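Local coordinates for protein GH61E (Thielavia terrestris, PDB 3EJA) that probably cleaves glycosidic bonds of cellulose and related polysaccharides by oxidation, as a copper-dependent lytic polysaccharide monooxygenase, at residues A11-Q14 and Q15-K18; S180-P184 and G185-N189; A77-P80 and D81-I85. All blocks are in the same frame, centred on the assembly; numbering follows the deposited sequence.

Contact 1 (A11-Q14 and Q15-K18); sequences ADWQ and QVRK
A type II beta turn from Ala-11 to Gln-14 presents Trp-13 to Val-16 and Lys-18 in the loop after strand 3-7. Positive phi at Trp-13 (59°) and the bond from Gln-14 N to Ala-11 O (3.1 Å) define the turn. CG of Lys-18 lies over one face of the indole, 4.2 Å from the centroid of the Trp-13 five-membered ring, a CH-pi contact, while Val-16 CG1 approaches Trp-13 CE3 obliquely at 3.6 Å. Gln-14 reaches back across the turn because its chain is extended and chi1 (-175°) places CG opposite the backbone N; its OE1 accepts an almost straight bond, in the carbonyl plane, from Ala-11 N at 2.9 Å. The Gln-15 amide runs alongside, its plane 34° from that of Gln-14, and one water joins Gln-14 OE1 to Gln-15 NE2. Were Gln-14 an alanine, Ala-11 N would probably lose this acceptor and the water its link to the turn. Trp-13 also packs on Thr-3 and Pro-5 of strand 3-7, Val-16 on Ser-155 and Ala-157 of strand 151-162, so the loop spans strands of both sheets.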
ATOM      1  N   ALA A  11      -2.263  -0.447  18.405  1.00 15.95           N
ATOM      2  CA  ALA A  11      -3.274   0.615  18.442  1.00 15.63           C
ATOM      3  C   ALA A  11      -3.156   1.530  17.226  1.00 15.28           C
ATOM      4  O   ALA A  11      -2.205   1.430  16.451  1.00 14.91           O
ATOM      5  CB  ALA A  11      -3.149   1.441  19.728  1.00 15.82           C
ATOM      6  N   ASP A  12      -4.131   2.422  17.070  1.00 14.77           N
ATOM      7  CA  ASP A  12      -4.139   3.376  15.961  1.00 14.67           C
ATOM      8  C   ASP A  12      -2.835   4.163  15.943  1.00 14.69           C
ATOM      9  O   ASP A  12      -2.463   4.782  16.944  1.00 14.35           O
ATOM     10  CB  ASP A  12      -5.295   4.369  16.093  1.00 14.68           C
ATOM     11  CG  ASP A  12      -6.646   3.787  15.707  1.00 14.75           C
ATOM     12  OD1 ASP A  12      -6.732   2.634  15.257  1.00 14.14           O
ATOM     13  OD2 ASP A  12      -7.639   4.535  15.864  1.00 15.52           O
ATOM     14  N   TRP A  13      -2.142   4.111  14.808  1.00 14.69           N
ATOM     15  CA  TRP A  13      -0.903   4.882  14.570  1.00 14.53           C
ATOM     16  C   TRP A  13       0.231   4.580  15.559  1.00 14.71           C
ATOM     17  O   TRP A  13       1.074   5.439  15.832  1.00 14.44           O
ATOM     18  CB  TRP A  13      -1.198   6.396  14.498  1.00 14.08           C
ATOM     19  CG  TRP A  13      -2.489   6.690  13.800  1.00 14.08           C
ATOM     20  CD1 TRP A  13      -3.641   7.177  14.363  1.00 13.27           C
ATOM     21  CD2 TRP A  13      -2.783   6.460  12.417  1.00 13.34           C
ATOM     22  NE1 TRP A  13      -4.622   7.291  13.405  1.00 14.23           N
ATOM     23  CE2 TRP A  13      -4.126   6.848  12.203  1.00 13.65           C
ATOM     24  CE3 TRP A  13      -2.038   5.969  11.335  1.00 13.58           C
ATOM     25  CZ2 TRP A  13      -4.739   6.768  10.948  1.00 13.73           C
ATOM     26  CZ3 TRP A  13      -2.649   5.888  10.081  1.00 13.18           C
ATOM     27  CH2 TRP A  13      -3.985   6.282   9.900  1.00 13.43           C
ATOM     28  N   GLN A  14       0.252   3.358  16.088  1.00 14.81           N
ATOM     29  CA  GLN A  14       1.302   2.969  17.029  1.00 15.20           C
ATOM     30  C   GLN A  14       2.556   2.490  16.296  1.00 14.75           C
ATOM     31  O   GLN A  14       3.657   3.003  16.538  1.00 14.79           O
ATOM     32  CB  GLN A  14       0.795   1.926  18.023  1.00 15.31           C
ATOM     33  CG  GLN A  14       1.811   1.579  19.090  1.00 16.11           C
ATOM     34  CD  GLN A  14       1.247   0.652  20.138  1.00 18.62           C
ATOM     35  OE1 GLN A  14       0.231  -0.017  19.917  1.00 19.64           O
ATOM     36  NE2 GLN A  14       1.907   0.599  21.292  1.00 18.31           N
ATOM     37  N   GLN A  15       2.381   1.512  15.410  1.00 14.36           N
ATOM     38  CA  GLN A  15       3.444   1.062  14.513  1.00 14.09           C
ATOM     39  C   GLN A  15       3.217   1.609  13.101  1.00 13.70           C
ATOM     40  O   GLN A  15       3.992   1.327  12.191  1.00 13.64           O
ATOM     41  CB  GLN A  15       3.527  -0.475  14.485  1.00 14.15           C
ATOM     42  CG  GLN A  15       3.936  -1.116  15.819  1.00 14.28           C
ATOM     43  CD  GLN A  15       2.752  -1.370  16.748  1.00 16.12           C
ATOM     44  OE1 GLN A  15       1.592  -1.344  16.327  1.00 16.09           O
ATOM     45  NE2 GLN A  15       3.045  -1.630  18.023  1.00 15.67           N
ATOM     46  N   VAL A  16       2.144   2.383  12.931  1.00 12.97           N
ATOM     47  CA  VAL A  16       1.798   2.992  11.641  1.00 12.47           C
ATOM     48  C   VAL A  16       2.005   4.513  11.706  1.00 12.16           C
ATOM     49  O   VAL A  16       1.489   5.172  12.604  1.00 11.98           O
ATOM     50  CB  VAL A  16       0.323   2.670  11.229  1.00 12.37           C
ATOM     51  CG1 VAL A  16      -0.035   3.349   9.903  1.00 11.92           C
ATOM     52  CG2 VAL A  16       0.108   1.165  11.117  1.00 12.45           C
ATOM     53  N   ARG A  17       2.769   5.069  10.764  1.00 11.25           N
ATOM     54  CA  ARG A  17       2.961   6.525  10.715  1.00 11.32           C
ATOM     55  C   ARG A  17       1.616   7.226  10.514  1.00 11.51           C
ATOM     56  O   ARG A  17       0.815   6.824   9.658  1.00 11.54           O
ATOM     57  CB  ARG A  17       3.960   6.919   9.621  1.00 11.03           C
ATOM     58  CG  ARG A  17       5.343   6.257   9.803  1.00 10.82           C
ATOM     59  CD  ARG A  17       6.344   6.756   8.782  1.00 11.29           C
ATOM     60  NE  ARG A  17       7.715   6.408   9.166  1.00 10.04           N
ATOM     61  CZ  ARG A  17       8.803   6.833   8.525  1.00 11.99           C
ATOM     62  NH1 ARG A  17       8.685   7.622   7.463  1.00 11.31           N
ATOM     63  NH2 ARG A  17      10.010   6.472   8.949  1.00 10.06           N
ATOM     64  N   LYS A  18       1.364   8.248  11.328  1.00 11.77           N
ATOM     65  CA  LYS A  18       0.052   8.898  11.376  1.00 12.55           C
ATOM     66  C   LYS A  18      -0.269   9.553  10.040  1.00 12.36           C
ATOM     67  O   LYS A  18       0.361  10.538   9.638  1.00 12.31           O
ATOM     68  CB  LYS A  18      -0.038   9.917  12.527  1.00 12.48           C
ATOM     69  CG  LYS A  18      -1.443  10.529  12.687  1.00 13.40           C
ATOM     70  CD  LYS A  18      -1.485  11.633  13.734  1.00 13.76           C
ATOM     71  CE  LYS A  18      -2.039  11.141  15.070  1.00 18.19           C
ATOM     72  NZ  LYS A  18      -2.001  12.200  16.144  1.00 17.85           N
TER
HETATM   73  O   HOH W   1      -0.405  -0.139  14.792  1.00 13.60           O
HETATM   74  O   HOH W   2       2.508   7.744  14.419  1.00 32.11           O
HETATM   75  O   HOH W   3       1.231  -3.099  20.217  1.00 37.42           O

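Contact 2 (S180-P184 and G185-N189); sequences SATDP and GILIN
Two successive backbone turns bring Thr-182 and Asp-183 against Leu-187 and Ile-186, a local contact in the long loop after strand 151-162. The first is a type I beta turn from Ser-180 to Asp-183, in which Asp-183 N bonds to Ser-180 O. The Asp-183 side chain reinforces it: CG lies anti to the carbonyl carbon (chi1 -74°), which swings the carboxylate back to Ser-180, and OD2 receives Ser-180 N at 2.9 Å from above the carboxylate plane. Asp-183 therefore ties both its amide and its carboxylate to one residue.

Its carbonyl serves the second turn. Leu-187 N meets Asp-183 O at 2.9 Å, nearly in line with the C=O bond (176°), and Ile-186 N reaches the same Asp-183 O, also at 2.9 Å, from 57° out of the carbonyl plane. Approaching from different directions, the two donors share one oxygen and would fix the orientation of that peptide.

Side chains then fill in around the turns. Leu-187 CB packs against Ala-181 O at 3.3 Å, and Leu-187 CD2 runs beside Thr-182 CG2, 4.0 Å away, both side chains pointing the same way. Ile-186 lies alongside Asp-183, its CD1 3.7 Å from Ser-180 O, and is buried further by Ala-150 and Pro-201. Beyond the turn, Ile-188 CB rests on Pro-184 O at 3.6 Å, and its side chain touches Tyr-198, whose OH bonds to Gly-185 O.

Closure by a bond from the fifth residue to the first makes Asp-183 to Leu-187 an alpha turn, here following a beta turn in a loop of the AA9 fold. Within this second turn the Ile-186 side chain lies about 9 Å from that of Gln-151, a probable O2-binding residue, which puts the turn near the active site.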
ATOM      1  N   SER A 180       1.162   6.932 -13.087  1.00 11.63           N
ATOM      2  CA  SER A 180       0.751   8.077 -13.885  1.00 11.84           C
ATOM      3  C   SER A 180      -0.772   8.187 -13.841  1.00 11.86           C
ATOM      4  O   SER A 180      -1.468   7.169 -13.742  1.00 11.47           O
ATOM      5  CB  SER A 180       1.247   7.899 -15.324  0.50 11.79           C
ATOM      6  OG  SER A 180       0.521   8.691 -16.244  0.50 11.15           O
ATOM      7  N   ALA A 181      -1.274   9.416 -13.924  1.00 12.02           N
ATOM      8  CA  ALA A 181      -2.719   9.679 -13.895  1.00 12.19           C
ATOM      9  C   ALA A 181      -3.499   9.016 -15.033  1.00 12.21           C
ATOM     10  O   ALA A 181      -4.723   8.897 -14.955  1.00 12.37           O
ATOM     11  CB  ALA A 181      -2.995  11.187 -13.863  1.00 12.19           C
ATOM     12  N   THR A 182      -2.803   8.583 -16.084  1.00 11.96           N
ATOM     13  CA  THR A 182      -3.471   7.928 -17.222  1.00 11.93           C
ATOM     14  C   THR A 182      -3.262   6.409 -17.252  1.00 11.73           C
ATOM     15  O   THR A 182      -3.687   5.742 -18.201  1.00 11.52           O
ATOM     16  CB  THR A 182      -3.067   8.547 -18.596  1.00 12.04           C
ATOM     17  OG1 THR A 182      -1.645   8.445 -18.772  1.00 12.64           O
ATOM     18  CG2 THR A 182      -3.503  10.009 -18.696  1.00 11.74           C
ATOM     19  N   ASP A 183      -2.627   5.858 -16.214  1.00 11.34           N
ATOM     20  CA  ASP A 183      -2.474   4.409 -16.094  1.00 11.26           C
ATOM     21  C   ASP A 183      -3.845   3.726 -16.239  1.00 11.03           C
ATOM     22  O   ASP A 183      -4.851   4.223 -15.713  1.00 10.87           O
ATOM     23  CB  ASP A 183      -1.812   4.025 -14.758  1.00 11.26           C
ATOM     24  CG  ASP A 183      -0.315   4.339 -14.716  1.00 13.07           C
ATOM     25  OD1 ASP A 183       0.285   4.677 -15.768  1.00 13.73           O
ATOM     26  OD2 ASP A 183       0.264   4.241 -13.612  1.00 14.17           O
ATOM     27  N   PRO A 184      -3.893   2.607 -16.981  1.00 10.98           N
ATOM     28  CA  PRO A 184      -5.161   1.932 -17.300  1.00 10.78           C
ATOM     29  C   PRO A 184      -5.927   1.412 -16.087  1.00 10.82           C
ATOM     30  O   PRO A 184      -7.140   1.195 -16.180  1.00 10.49           O
ATOM     31  CB  PRO A 184      -4.727   0.761 -18.191  1.00 11.05           C
ATOM     32  CG  PRO A 184      -3.295   0.558 -17.882  1.00 11.15           C
ATOM     33  CD  PRO A 184      -2.741   1.920 -17.591  1.00 10.77           C
ATOM     34  N   GLY A 185      -5.224   1.193 -14.976  1.00 10.39           N
ATOM     35  CA  GLY A 185      -5.864   0.777 -13.721  1.00 10.66           C
ATOM     36  C   GLY A 185      -6.231   1.922 -12.787  1.00 10.72           C
ATOM     37  O   GLY A 185      -6.792   1.692 -11.703  1.00 10.71           O
ATOM     38  N   ILE A 186      -5.928   3.150 -13.210  1.00 10.17           N
ATOM     39  CA  ILE A 186      -6.150   4.354 -12.398  1.00 10.35           C
ATOM     40  C   ILE A 186      -7.198   5.258 -13.051  1.00 10.57           C
ATOM     41  O   ILE A 186      -8.101   5.748 -12.382  1.00 10.74           O
ATOM     42  CB  ILE A 186      -4.818   5.135 -12.155  1.00 10.07           C
ATOM     43  CG1 ILE A 186      -3.874   4.302 -11.269  1.00  9.87           C
ATOM     44  CG2 ILE A 186      -5.086   6.529 -11.546  1.00 10.14           C
ATOM     45  CD1 ILE A 186      -2.514   4.940 -11.018  1.00 10.07           C
ATOM     46  N   LEU A 187      -7.049   5.475 -14.356  1.00 10.80           N
ATOM     47  CA  LEU A 187      -8.026   6.208 -15.162  1.00 11.09           C
ATOM     48  C   LEU A 187      -8.856   5.176 -15.916  1.00 10.98           C
ATOM     49  O   LEU A 187      -8.404   4.601 -16.901  1.00 11.18           O
ATOM     50  CB  LEU A 187      -7.320   7.173 -16.125  1.00 11.08           C
ATOM     51  CG  LEU A 187      -8.157   7.990 -17.114  1.00 11.90           C
ATOM     52  CD1 LEU A 187      -9.175   8.840 -16.398  1.00 13.07           C
ATOM     53  CD2 LEU A 187      -7.261   8.887 -17.955  1.00 12.03           C
ATOM     54  N   ILE A 188     -10.074   4.951 -15.439  1.00 10.91           N
ATOM     55  CA  ILE A 188     -10.851   3.764 -15.797  1.00 10.88           C
ATOM     56  C   ILE A 188     -12.322   3.963 -15.447  1.00 10.81           C
ATOM     57  O   ILE A 188     -12.651   4.513 -14.391  1.00 10.51           O
ATOM     58  CB  ILE A 188     -10.296   2.471 -15.090  1.00 10.97           C
ATOM     59  CG1 ILE A 188     -11.035   1.205 -15.553  1.00 11.18           C
ATOM     60  CG2 ILE A 188     -10.298   2.619 -13.541  1.00 11.18           C
ATOM     61  CD1 ILE A 188     -10.467  -0.114 -14.976  1.00 10.94           C
ATOM     62  N   ASN A 189     -13.190   3.519 -16.351  1.00 10.66           N
ATOM     63  CA  ASN A 189     -14.615   3.396 -16.067  1.00 10.83           C
ATOM     64  C   ASN A 189     -14.952   1.935 -15.747  1.00 10.72           C
ATOM     65  O   ASN A 189     -14.961   1.073 -16.633  1.00 11.01           O
ATOM     66  CB  ASN A 189     -15.445   3.914 -17.250  1.00 10.82           C
ATOM     67  CG  ASN A 189     -16.913   4.091 -16.896  1.00 10.83           C
ATOM     68  OD1 ASN A 189     -17.481   3.298 -16.159  1.00 11.30           O
ATOM     69  ND2 ASN A 189     -17.529   5.140 -17.421  1.00 11.93           N
TER

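Contact 3 (A77-P80 and D81-I85); sequences ARVP and DGEDI. With SO4 (sulfate ion), chain G.
Charge pairing joins Arg-78 of strand 72-78 to Asp-81 in the loop that follows. NH2 of Arg-78 donates to the syn lone pair of Asp-81 OD1 at 2.7 Å with an angle of 156° at the hydrogen, and Arg-78 NH1 adds a weak bond to the same oxygen. The carboxylate oxygen lies near the guanidinium plane at its edge, although the two planes stand 76° apart, so this is a single-oxygen salt bridge and not a flat two-oxygen pairing. Arg-78 extends from CG to NE and then turns at chi4 (-84°), which sets the guanidinium across its own chain and faces its edge to Asp-81. NH2 has a second partner in Ser-129 O.

Anion binding adds a sulfate, probably from the crystallisation liquor. Its O2 receives Asp-81 N at 2.7 Å and Arg-78 NH1 at 2.9 Å. The same O2 comes within 3.2 Å of Asp-81 OD1; the positive charge of Arg-78 probably offsets the cost of holding these two anions together.

Apolar packing lies around Val-79. Its CG1 meets Glu-83 CB at 3.5 Å, and its CG2 meets Ile-85 CD1 at 3.8 Å with the side chains crossing at about a right angle. Tyr-131 of strand 130-140 touches both Val-79 and Ile-85, while Val-79, Pro-80 and Glu-83 all touch Trp-88.

Backbone bonding closes the bend, Glu-83 N reaching Pro-80 O at 2.9 Å in a weak bond. This closure belongs to a type I beta turn, Pro-80 to Glu-83, flanked by the salt bridge and the packing of Val-79. The turn lies in the connection from strand 72-78 toward its antiparallel neighbour 96-100, within one sheet of the beta sandwich and away from the annotated metal and O2 sites.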
ATOM      1  N   ALA A  77       9.795  -1.344   1.529  1.00 11.96           N
ATOM      2  CA  ALA A  77      11.083  -0.709   1.245  1.00 12.63           C
ATOM      3  C   ALA A  77      12.024  -0.916   2.427  1.00 13.19           C
ATOM      4  O   ALA A  77      11.639  -0.694   3.582  1.00 12.31           O
ATOM      5  CB  ALA A  77      10.903   0.780   0.962  1.00 12.50           C
ATOM      6  N   ARG A  78      13.259  -1.321   2.127  1.00 14.01           N
ATOM      7  CA  ARG A  78      14.241  -1.655   3.150  1.00 15.25           C
ATOM      8  C   ARG A  78      15.088  -0.461   3.592  1.00 15.77           C
ATOM      9  O   ARG A  78      15.715   0.203   2.769  1.00 15.38           O
ATOM     10  CB  ARG A  78      15.165  -2.777   2.663  1.00 14.98           C
ATOM     11  CG  ARG A  78      16.029  -3.335   3.782  1.00 16.47           C
ATOM     12  CD  ARG A  78      16.873  -4.510   3.320  1.00 18.11           C
ATOM     13  NE  ARG A  78      17.644  -5.036   4.448  1.00 21.17           N
ATOM     14  CZ  ARG A  78      18.815  -4.551   4.862  1.00 22.00           C
ATOM     15  NH1 ARG A  78      19.384  -3.516   4.243  1.00 21.63           N
ATOM     16  NH2 ARG A  78      19.423  -5.110   5.902  1.00 21.98           N
ATOM     17  N   VAL A  79      15.082  -0.194   4.898  1.00 16.58           N
ATOM     18  CA  VAL A  79      15.962   0.798   5.517  1.00 17.67           C
ATOM     19  C   VAL A  79      17.404   0.271   5.430  1.00 19.10           C
ATOM     20  O   VAL A  79      17.658  -0.876   5.799  1.00 18.68           O
ATOM     21  CB  VAL A  79      15.591   1.012   7.010  1.00 17.23           C
ATOM     22  CG1 VAL A  79      16.458   2.100   7.651  1.00 16.82           C
ATOM     23  CG2 VAL A  79      14.096   1.336   7.176  1.00 16.81           C
ATOM     24  N   PRO A  80      18.350   1.095   4.929  1.00 20.89           N
ATOM     25  CA  PRO A  80      19.755   0.654   4.888  1.00 22.36           C
ATOM     26  C   PRO A  80      20.313   0.396   6.290  1.00 23.87           C
ATOM     27  O   PRO A  80      19.888   1.042   7.245  1.00 23.46           O
ATOM     28  CB  PRO A  80      20.484   1.843   4.239  1.00 22.34           C
ATOM     29  CG  PRO A  80      19.414   2.606   3.508  1.00 21.62           C
ATOM     30  CD  PRO A  80      18.186   2.448   4.365  1.00 20.87           C
ATOM     31  N   ASP A  81      21.257  -0.536   6.390  1.00 26.05           N
ATOM     32  CA  ASP A  81      21.869  -0.920   7.672  1.00 28.26           C
ATOM     33  C   ASP A  81      22.317   0.272   8.523  1.00 29.14           C
ATOM     34  O   ASP A  81      22.145   0.275   9.745  1.00 29.69           O
ATOM     35  CB  ASP A  81      23.055  -1.865   7.434  1.00 28.47           C
ATOM     36  CG  ASP A  81      22.627  -3.225   6.914  1.00 29.71           C
ATOM     37  OD1 ASP A  81      21.419  -3.542   6.958  1.00 30.10           O
ATOM     38  OD2 ASP A  81      23.508  -3.982   6.456  1.00 31.31           O
ATOM     39  N   GLY A  82      22.879   1.284   7.863  1.00 29.89           N
ATOM     40  CA  GLY A  82      23.378   2.477   8.551  1.00 31.02           C
ATOM     41  C   GLY A  82      22.342   3.576   8.721  1.00 31.65           C
ATOM     42  O   GLY A  82      22.690   4.767   8.781  1.00 31.65           O
ATOM     43  N   GLU A  83      21.072   3.182   8.817  1.00 32.01           N
ATOM     44  CA  GLU A  83      19.977   4.140   8.933  1.00 32.03           C
ATOM     45  C   GLU A  83      18.995   3.772  10.042  1.00 30.85           C
ATOM     46  O   GLU A  83      18.863   2.605  10.412  1.00 30.87           O
ATOM     47  CB  GLU A  83      19.231   4.239   7.606  1.00 32.81           C
ATOM     48  CG  GLU A  83      18.989   5.652   7.140  1.00 36.43           C
ATOM     49  CD  GLU A  83      20.145   6.197   6.324  1.00 40.74           C
ATOM     50  OE1 GLU A  83      20.797   5.403   5.605  1.00 42.21           O
ATOM     51  OE2 GLU A  83      20.400   7.421   6.400  1.00 42.90           O
ATOM     52  N   ASP A  84      18.305   4.789  10.555  1.00 29.19           N
ATOM     53  CA  ASP A  84      17.299   4.627  11.597  1.00 27.43           C
ATOM     54  C   ASP A  84      15.911   4.649  10.954  1.00 25.94           C
ATOM     55  O   ASP A  84      15.580   5.571  10.209  1.00 25.19           O
ATOM     56  CB  ASP A  84      17.429   5.763  12.615  1.00 27.71           C
ATOM     57  CG  ASP A  84      16.547   5.575  13.843  1.00 28.82           C
ATOM     58  OD1 ASP A  84      15.486   4.924  13.766  1.00 28.14           O
ATOM     59  OD2 ASP A  84      16.917   6.116  14.907  1.00 31.57           O
ATOM     60  N   ILE A  85      15.113   3.624  11.248  1.00 24.20           N
ATOM     61  CA  ILE A  85      13.726   3.525  10.767  1.00 23.02           C
ATOM     62  C   ILE A  85      12.907   4.795  11.052  1.00 22.44           C
ATOM     63  O   ILE A  85      12.079   5.198  10.233  1.00 22.13           O
ATOM     64  CB  ILE A  85      12.998   2.240  11.325  1.00 22.66           C
ATOM     65  CG1 ILE A  85      11.510   2.194  10.936  1.00 22.42           C
ATOM     66  CG2 ILE A  85      13.107   2.146  12.836  1.00 22.21           C
ATOM     67  CD1 ILE A  85      11.223   1.601   9.588  1.00 17.00           C
TER
HETATM   68  S   SO4 G4849      22.415  -1.637   2.859  1.00 55.83           S
HETATM   69  O1  SO4 G4849      21.353  -1.015   2.073  1.00 56.05           O
HETATM   70  O2  SO4 G4849      21.909  -2.013   4.174  1.00 55.36           O
HETATM   71  O3  SO4 G4849      22.877  -2.832   2.155  1.00 56.26           O
HETATM   72  O4  SO4 G4849      23.520  -0.694   3.017  1.00 55.77           O

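In the fold
All three contacts are partly buried, each with two buried residues; contacts 1 and 2 lie in loops, whereas contact 3 joins strand 72-78 to the loop after it. Contacts 1 and 3 are neighbours: Arg-17 NH2 makes a weak hydrogen bond to Ile-85 O. Contact 3 belongs partly to the five-stranded sheet, on which contact 1 packs through strand 151-162 while also touching strand 3-7 of the other sheet. Contact 2 sits across the chain's centre from both, with centres 30 and 32 Å away. Contact 1 combines aromatic packing with a side-chain amide bond inside the turn and water bridges, contact 2 depends on a shared backbone carbonyl and aliphatic side chains, and contact 3 alone has a salt bridge across its segments and a bound anion.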